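Local coordinates for protein flavin-dependent monooxygenase, oxygenase subunit HsaA (Mycobacterium tuberculosis, PDB 3AFF) that probably hydroxylates the phenolic ring of the secosteroid 3-HSA with reduced flavin and molecular oxygen during cholesterol breakdown, as the oxygenase component of a two-component monooxygenase, at residues R206-Y210 against K211-D215; F169-P172 against R173-E177. All coordinates share one frame; numbering follows the deposited sequence.

Contact 1: residues R206-Y210 against K211-D215; sequences RFLSY and KAMND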
ATOM      1  N   ARG A 206       7.217  31.613  48.707  1.00 18.32           N
ATOM      2  CA  ARG A 206       8.248  30.806  48.085  1.00 17.66           C
ATOM      3  C   ARG A 206       7.783  29.406  47.628  1.00 16.72           C
ATOM      4  O   ARG A 206       8.555  28.495  47.527  1.00 16.20           O
ATOM      5  CB  ARG A 206       9.508  30.769  48.945  1.00 16.33           C
ATOM      6  CG  ARG A 206      10.321  32.073  48.934  1.00 20.31           C
ATOM      7  CD  ARG A 206      11.774  31.879  49.354  1.00 19.54           C
ATOM      8  NE  ARG A 206      11.946  32.125  50.788  1.00 20.52           N
ATOM      9  CZ  ARG A 206      12.269  31.202  51.708  1.00 22.05           C
ATOM     10  NH1 ARG A 206      12.473  29.920  51.355  1.00 17.54           N
ATOM     11  NH2 ARG A 206      12.346  31.539  53.015  1.00 22.41           N
ATOM     12  N   PHE A 207       6.515  29.288  47.322  1.00 17.23           N
ATOM     13  CA  PHE A 207       5.986  28.151  46.613  1.00 17.89           C
ATOM     14  C   PHE A 207       5.266  28.702  45.404  1.00 17.96           C
ATOM     15  O   PHE A 207       4.494  29.638  45.575  1.00 18.41           O
ATOM     16  CB  PHE A 207       4.910  27.452  47.446  1.00 16.04           C
ATOM     17  CG  PHE A 207       4.096  26.414  46.685  1.00 16.22           C
ATOM     18  CD1 PHE A 207       4.655  25.145  46.388  1.00 17.29           C
ATOM     19  CD2 PHE A 207       2.760  26.635  46.369  1.00 15.40           C
ATOM     20  CE1 PHE A 207       3.931  24.149  45.714  1.00 14.81           C
ATOM     21  CE2 PHE A 207       2.013  25.644  45.682  1.00 17.45           C
ATOM     22  CZ  PHE A 207       2.601  24.390  45.391  1.00 18.29           C
ATOM     23  N   LEU A 208       5.403  28.047  44.233  1.00 16.51           N
ATOM     24  CA  LEU A 208       4.668  28.458  43.053  1.00 16.81           C
ATOM     25  C   LEU A 208       4.022  27.198  42.450  1.00 16.43           C
ATOM     26  O   LEU A 208       4.739  26.231  42.109  1.00 14.36           O
ATOM     27  CB  LEU A 208       5.600  29.136  42.018  1.00 17.71           C
ATOM     28  CG  LEU A 208       4.931  29.407  40.659  1.00 18.04           C
ATOM     29  CD1 LEU A 208       3.804  30.400  40.848  1.00 20.08           C
ATOM     30  CD2 LEU A 208       5.914  29.911  39.614  1.00 15.80           C
ATOM     31  N   SER A 209       2.690  27.229  42.350  1.00 15.86           N
ATOM     32  CA  SER A 209       1.880  26.125  41.850  1.00 17.40           C
ATOM     33  C   SER A 209       1.997  25.991  40.313  1.00 18.13           C
ATOM     34  O   SER A 209       2.103  26.999  39.588  1.00 18.42           O
ATOM     35  CB  SER A 209       0.451  26.447  42.247  1.00 17.07           C
ATOM     36  OG  SER A 209      -0.483  25.499  41.774  1.00 23.15           O
ATOM     37  N   TYR A 210       1.978  24.759  39.838  1.00 19.61           N
ATOM     38  CA  TYR A 210       1.929  24.461  38.388  1.00 19.91           C
ATOM     39  C   TYR A 210       0.610  24.985  37.828  1.00 22.28           C
ATOM     40  O   TYR A 210       0.581  25.462  36.685  1.00 22.87           O
ATOM     41  CB  TYR A 210       2.015  22.959  38.169  1.00 19.43           C
ATOM     42  CG  TYR A 210       3.413  22.398  38.200  1.00 19.79           C
ATOM     43  CD1 TYR A 210       4.506  23.197  38.595  1.00 16.76           C
ATOM     44  CD2 TYR A 210       3.663  21.081  37.803  1.00 15.80           C
ATOM     45  CE1 TYR A 210       5.801  22.699  38.609  1.00 14.87           C
ATOM     46  CE2 TYR A 210       5.022  20.553  37.833  1.00 17.64           C
ATOM     47  CZ  TYR A 210       6.036  21.366  38.252  1.00 17.15           C
ATOM     48  OH  TYR A 210       7.326  20.930  38.292  1.00 23.26           O
ATOM     49  N   LYS A 211      -0.464  24.985  38.648  1.00 21.77           N
ATOM     50  CA  LYS A 211      -1.731  25.473  38.189  1.00 23.11           C
ATOM     51  C   LYS A 211      -1.623  26.990  37.825  1.00 23.16           C
ATOM     52  O   LYS A 211      -1.986  27.429  36.706  1.00 22.38           O
ATOM     53  CB  LYS A 211      -2.783  25.174  39.229  1.00 22.35           C
ATOM     54  CG  LYS A 211      -4.152  25.766  38.856  1.00 26.49           C
ATOM     55  CD  LYS A 211      -5.176  25.758  40.001  1.00 29.12           C
ATOM     56  CE  LYS A 211      -6.615  25.841  39.417  1.00 39.40           C
ATOM     57  NZ  LYS A 211      -6.829  24.803  38.266  1.00 41.79           N
ATOM     58  N   ALA A 212      -1.063  27.767  38.753  1.00 23.24           N
ATOM     59  CA  ALA A 212      -0.854  29.190  38.602  1.00 23.55           C
ATOM     60  C   ALA A 212       0.029  29.564  37.425  1.00 23.99           C
ATOM     61  O   ALA A 212      -0.252  30.522  36.693  1.00 24.95           O
ATOM     62  CB  ALA A 212      -0.290  29.811  39.963  1.00 23.08           C
ATOM     63  N   MET A 213       1.130  28.850  37.250  1.00 24.67           N
ATOM     64  CA  MET A 213       1.982  29.047  36.087  1.00 26.35           C
ATOM     65  C   MET A 213       1.139  28.809  34.786  1.00 27.58           C
ATOM     66  O   MET A 213       1.059  29.685  33.873  1.00 28.49           O
ATOM     67  CB  MET A 213       3.169  28.098  36.272  1.00 27.25           C
ATOM     68  CG  MET A 213       4.276  28.074  35.274  1.00 27.63           C
ATOM     69  SD  MET A 213       5.776  27.612  36.217  1.00 27.00           S
ATOM     70  CE  MET A 213       5.190  26.001  36.890  1.00 23.02           C
ATOM     71  N   ASN A 214       0.429  27.693  34.726  1.00 26.96           N
ATOM     72  CA  ASN A 214      -0.311  27.362  33.513  1.00 28.21           C
ATOM     73  C   ASN A 214      -1.571  28.237  33.308  1.00 29.82           C
ATOM     74  O   ASN A 214      -1.960  28.511  32.172  1.00 32.41           O
ATOM     75  CB  ASN A 214      -0.648  25.884  33.531  1.00 27.25           C
ATOM     76  CG  ASN A 214       0.588  24.991  33.478  1.00 26.28           C
ATOM     77  OD1 ASN A 214       1.706  25.402  33.072  1.00 22.49           O
ATOM     78  ND2 ASN A 214       0.390  23.732  33.854  1.00 25.91           N
ATOM     79  N   ASP A 215      -2.164  28.697  34.416  1.00 30.73           N
ATOM     80  CA  ASP A 215      -3.242  29.702  34.503  1.00 31.59           C
ATOM     81  C   ASP A 215      -2.952  31.086  33.990  1.00 30.72           C
ATOM     82  O   ASP A 215      -3.879  31.874  33.914  1.00 30.54           O
ATOM     83  CB  ASP A 215      -3.514  30.018  36.021  1.00 31.62           C
ATOM     84  CG  ASP A 215      -4.770  29.517  36.402  1.00 36.08           C
ATOM     85  OD1 ASP A 215      -5.353  29.109  35.372  1.00 39.85           O
ATOM     86  OD2 ASP A 215      -5.145  29.435  37.607  1.00 35.38           O
TER
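Ser209 ends a short strand and caps the helix that follows it. Its OG accepts from Lys211 N at 3.2 Å in a bent bond, with an N-H...O angle of 138°. OG reaches that amide because it lies anti to its own backbone N (chi1 177°), on the side of the carbonyl carbon. The same OG is hydrogen-bonded to Asp165, so it is gripped from the helix and from the sheet.

Backbone bonds make the first turn. Met213 N donates to Ser209 O at 3.1 Å. Asn214 N donates to Tyr210 O at 3.0 Å. These two i to i+4 bonds start the helix.

Three apolar contacts add to the backbone bonds. Met213 bends at its last torsion (chi3 58°), and its CE lies 3.4 Å from Tyr210 CD1, approaching the ring obliquely. The two side chains run side by side and point the same way. Leu208 meets Met213 at about a right angle, with Leu208 CD2 4.1 Å from Met213 SD. The other methyl of Leu208, CD1, is 4.2 Å from Ala212 CB.

The Tyr210 ring also meets those of Trp233 and Phe166, and its side chain is about 4 Å from that of Tyr120, a probable FMN-binding residue. The arrangement is a serine N-cap at a strand-to-helix junction, bordering the probable flavin site of an acyl-CoA dehydrogenase-like fold.

Contact 2: residues F169-P172 against R173-E177; sequences FLIP and RSEYE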
ATOM      1  N   PHE A 169       8.937  24.574  45.502  1.00 16.41           N
ATOM      2  CA  PHE A 169       9.316  25.244  46.713  1.00 17.07           C
ATOM      3  C   PHE A 169      10.697  25.762  46.465  1.00 16.25           C
ATOM      4  O   PHE A 169      11.582  25.013  46.021  1.00 15.21           O
ATOM      5  CB  PHE A 169       9.328  24.236  47.922  1.00 15.98           C
ATOM      6  CG  PHE A 169       8.007  23.598  48.170  1.00 15.48           C
ATOM      7  CD1 PHE A 169       7.080  24.180  49.009  1.00 14.93           C
ATOM      8  CD2 PHE A 169       7.678  22.388  47.521  1.00 15.19           C
ATOM      9  CE1 PHE A 169       5.823  23.583  49.258  1.00 14.83           C
ATOM     10  CE2 PHE A 169       6.417  21.782  47.718  1.00 19.21           C
ATOM     11  CZ  PHE A 169       5.483  22.364  48.633  1.00 15.32           C
ATOM     12  N   LEU A 170      10.885  27.051  46.736  1.00 16.33           N
ATOM     13  CA  LEU A 170      12.203  27.741  46.606  1.00 15.15           C
ATOM     14  C   LEU A 170      12.916  27.811  47.949  1.00 16.01           C
ATOM     15  O   LEU A 170      12.360  28.338  48.897  1.00 17.75           O
ATOM     16  CB  LEU A 170      11.993  29.182  46.089  1.00 15.50           C
ATOM     17  CG  LEU A 170      13.209  30.109  45.961  1.00 17.23           C
ATOM     18  CD1 LEU A 170      14.271  29.548  44.930  1.00 16.16           C
ATOM     19  CD2 LEU A 170      12.651  31.399  45.529  1.00 14.94           C
ATOM     20  N   ILE A 171      14.131  27.305  48.065  1.00 16.45           N
ATOM     21  CA  ILE A 171      14.682  27.098  49.422  1.00 17.99           C
ATOM     22  C   ILE A 171      16.126  27.526  49.338  1.00 18.45           C
ATOM     23  O   ILE A 171      16.782  27.168  48.347  1.00 18.42           O
ATOM     24  CB  ILE A 171      14.614  25.612  49.837  1.00 17.65           C
ATOM     25  CG1 ILE A 171      13.154  25.164  49.987  1.00 17.20           C
ATOM     26  CG2 ILE A 171      15.295  25.381  51.143  1.00 18.95           C
ATOM     27  CD1 ILE A 171      12.987  23.701  50.494  1.00 17.87           C
ATOM     28  N   PRO A 172      16.620  28.287  50.345  1.00 18.20           N
ATOM     29  CA  PRO A 172      18.024  28.705  50.321  1.00 19.48           C
ATOM     30  C   PRO A 172      19.022  27.612  50.738  1.00 20.28           C
ATOM     31  O   PRO A 172      18.681  26.713  51.496  1.00 19.87           O
ATOM     32  CB  PRO A 172      18.075  29.885  51.307  1.00 18.59           C
ATOM     33  CG  PRO A 172      16.968  29.599  52.269  1.00 18.01           C
ATOM     34  CD  PRO A 172      15.884  28.874  51.492  1.00 18.83           C
ATOM     35  N   ARG A 173      20.247  27.761  50.236  1.00 21.01           N
ATOM     36  CA  ARG A 173      21.350  26.815  50.431  1.00 23.79           C
ATOM     37  C   ARG A 173      21.677  26.441  51.910  1.00 24.11           C
ATOM     38  O   ARG A 173      22.014  25.283  52.207  1.00 24.72           O
ATOM     39  CB  ARG A 173      22.569  27.292  49.640  1.00 24.59           C
ATOM     40  CG  ARG A 173      23.817  26.393  49.758  1.00 27.40           C
ATOM     41  CD  ARG A 173      23.846  25.294  48.740  1.00 28.60           C
ATOM     42  NE  ARG A 173      24.446  24.104  49.348  1.00 32.92           N
ATOM     43  CZ  ARG A 173      25.720  23.743  49.265  1.00 37.95           C
ATOM     44  NH1 ARG A 173      26.620  24.443  48.512  1.00 40.59           N
ATOM     45  NH2 ARG A 173      26.082  22.640  49.909  1.00 33.64           N
ATOM     46  N   SER A 174      21.508  27.401  52.822  1.00 24.89           N
ATOM     47  CA  SER A 174      21.651  27.155  54.258  1.00 24.59           C
ATOM     48  C   SER A 174      20.662  26.139  54.818  1.00 25.01           C
ATOM     49  O   SER A 174      20.912  25.561  55.881  1.00 24.35           O
ATOM     50  CB  SER A 174      21.496  28.471  55.037  1.00 25.08           C
ATOM     51  OG  SER A 174      20.211  29.068  54.818  1.00 25.57           O
ATOM     52  N   GLU A 175      19.549  25.919  54.112  1.00 24.87           N
ATOM     53  CA  GLU A 175      18.506  24.991  54.561  1.00 24.65           C
ATOM     54  C   GLU A 175      18.465  23.586  53.963  1.00 24.34           C
ATOM     55  O   GLU A 175      17.602  22.800  54.363  1.00 23.77           O
ATOM     56  CB  GLU A 175      17.145  25.674  54.496  1.00 25.48           C
ATOM     57  CG  GLU A 175      17.117  26.772  55.567  1.00 29.77           C
ATOM     58  CD  GLU A 175      16.039  27.770  55.397  1.00 35.31           C
ATOM     59  OE1 GLU A 175      15.224  27.638  54.495  1.00 35.50           O
ATOM     60  OE2 GLU A 175      16.009  28.736  56.186  1.00 41.66           O
ATOM     61  N   TYR A 176      19.373  23.259  53.035  1.00 22.41           N
ATOM     62  CA  TYR A 176      19.530  21.829  52.564  1.00 23.00           C
ATOM     63  C   TYR A 176      21.005  21.425  52.524  1.00 22.50           C
ATOM     64  O   TYR A 176      21.867  22.281  52.625  1.00 20.83           O
ATOM     65  CB  TYR A 176      18.919  21.543  51.168  1.00 21.63           C
ATOM     66  CG  TYR A 176      19.382  22.480  50.107  1.00 21.62           C
ATOM     67  CD1 TYR A 176      20.419  22.121  49.208  1.00 23.18           C
ATOM     68  CD2 TYR A 176      18.759  23.739  49.937  1.00 22.22           C
ATOM     69  CE1 TYR A 176      20.829  23.029  48.175  1.00 20.84           C
ATOM     70  CE2 TYR A 176      19.168  24.626  48.949  1.00 20.39           C
ATOM     71  CZ  TYR A 176      20.205  24.275  48.083  1.00 23.60           C
ATOM     72  OH  TYR A 176      20.627  25.177  47.114  1.00 21.60           O
ATOM     73  N   GLU A 177      21.237  20.125  52.300  1.00 23.66           N
ATOM     74  CA  GLU A 177      22.547  19.495  52.269  1.00 26.42           C
ATOM     75  C   GLU A 177      22.664  18.920  50.840  1.00 24.99           C
ATOM     76  O   GLU A 177      21.683  18.335  50.293  1.00 24.54           O
ATOM     77  CB  GLU A 177      22.582  18.373  53.324  1.00 25.68           C
ATOM     78  CG  GLU A 177      23.986  17.707  53.504  1.00 34.53           C
ATOM     79  CD  GLU A 177      23.983  16.231  54.067  1.00 35.95           C
ATOM     80  OE1 GLU A 177      23.048  15.871  54.866  1.00 47.87           O
ATOM     81  OE2 GLU A 177      24.914  15.448  53.699  1.00 43.17           O
TER
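Glu175 folds back beside Pro172, and the two side chains cross at a slant. Glu175 OE1 lies 3.3 Å from Pro172 CD and is nearly as close to Pro172 CG, a van der Waals contact with the proline ring. CG of Glu175 is anti to its carbonyl carbon (chi1 -68°), and the chain beyond it is extended. This carries the carboxylate back to the proline. Ile171 meets Glu175 at about a right angle, with its CG2 methyl 3.8 Å from Glu175 CB. The same methyl is 4.0 Å from Tyr176 CD2.

The Tyr176 ring lies against the carbonyls at the end of strand 162-172. Ile171 O sits at the ring edge, near its plane, 3.5 Å from Tyr176 CE2. Pro172 O approaches the ring obliquely, while Arg173 O stands over the centre of one face, 4.2 Å above the plane.

Pro172 O accepts from Glu175 N at 2.9 Å. The donor is well above the carbonyl plane, 40° out of it. This i to i+3 bond closes the turn from Pro172 to Glu175, around the 3-10 segment 173-175.

The turn links strand 162-172 to strand 177-179. Tyr176 packs on strands 150-159 and 193-198, and Ile171 on strands 193-198 and 200-203. Trp150 of strand 150-159 touches Pro172.

Overall arrangement
Along the chain contact 2 is complete before contact 1 begins, and neither nests in the other. Contact 2 closes the turn from strand 162-172 toward strand 177-179. The chain then runs through strands 193-198 and 200-203 before contact 1 turns strand 207-209 into helix 210-214. The two centres are about 19 Å apart, yet the segments meet within one mixed sheet. Strands 162-172 and 207-209 pair antiparallel there, with Arg206 O 2.9 Å from Leu170 N, a probable hydrogen bond. Phe207 packs on Phe169. Arg206 NH1 hydrogen-bonds to Leu170 O and lies against Pro172, joining the start of contact 1 to the strand end in contact 2.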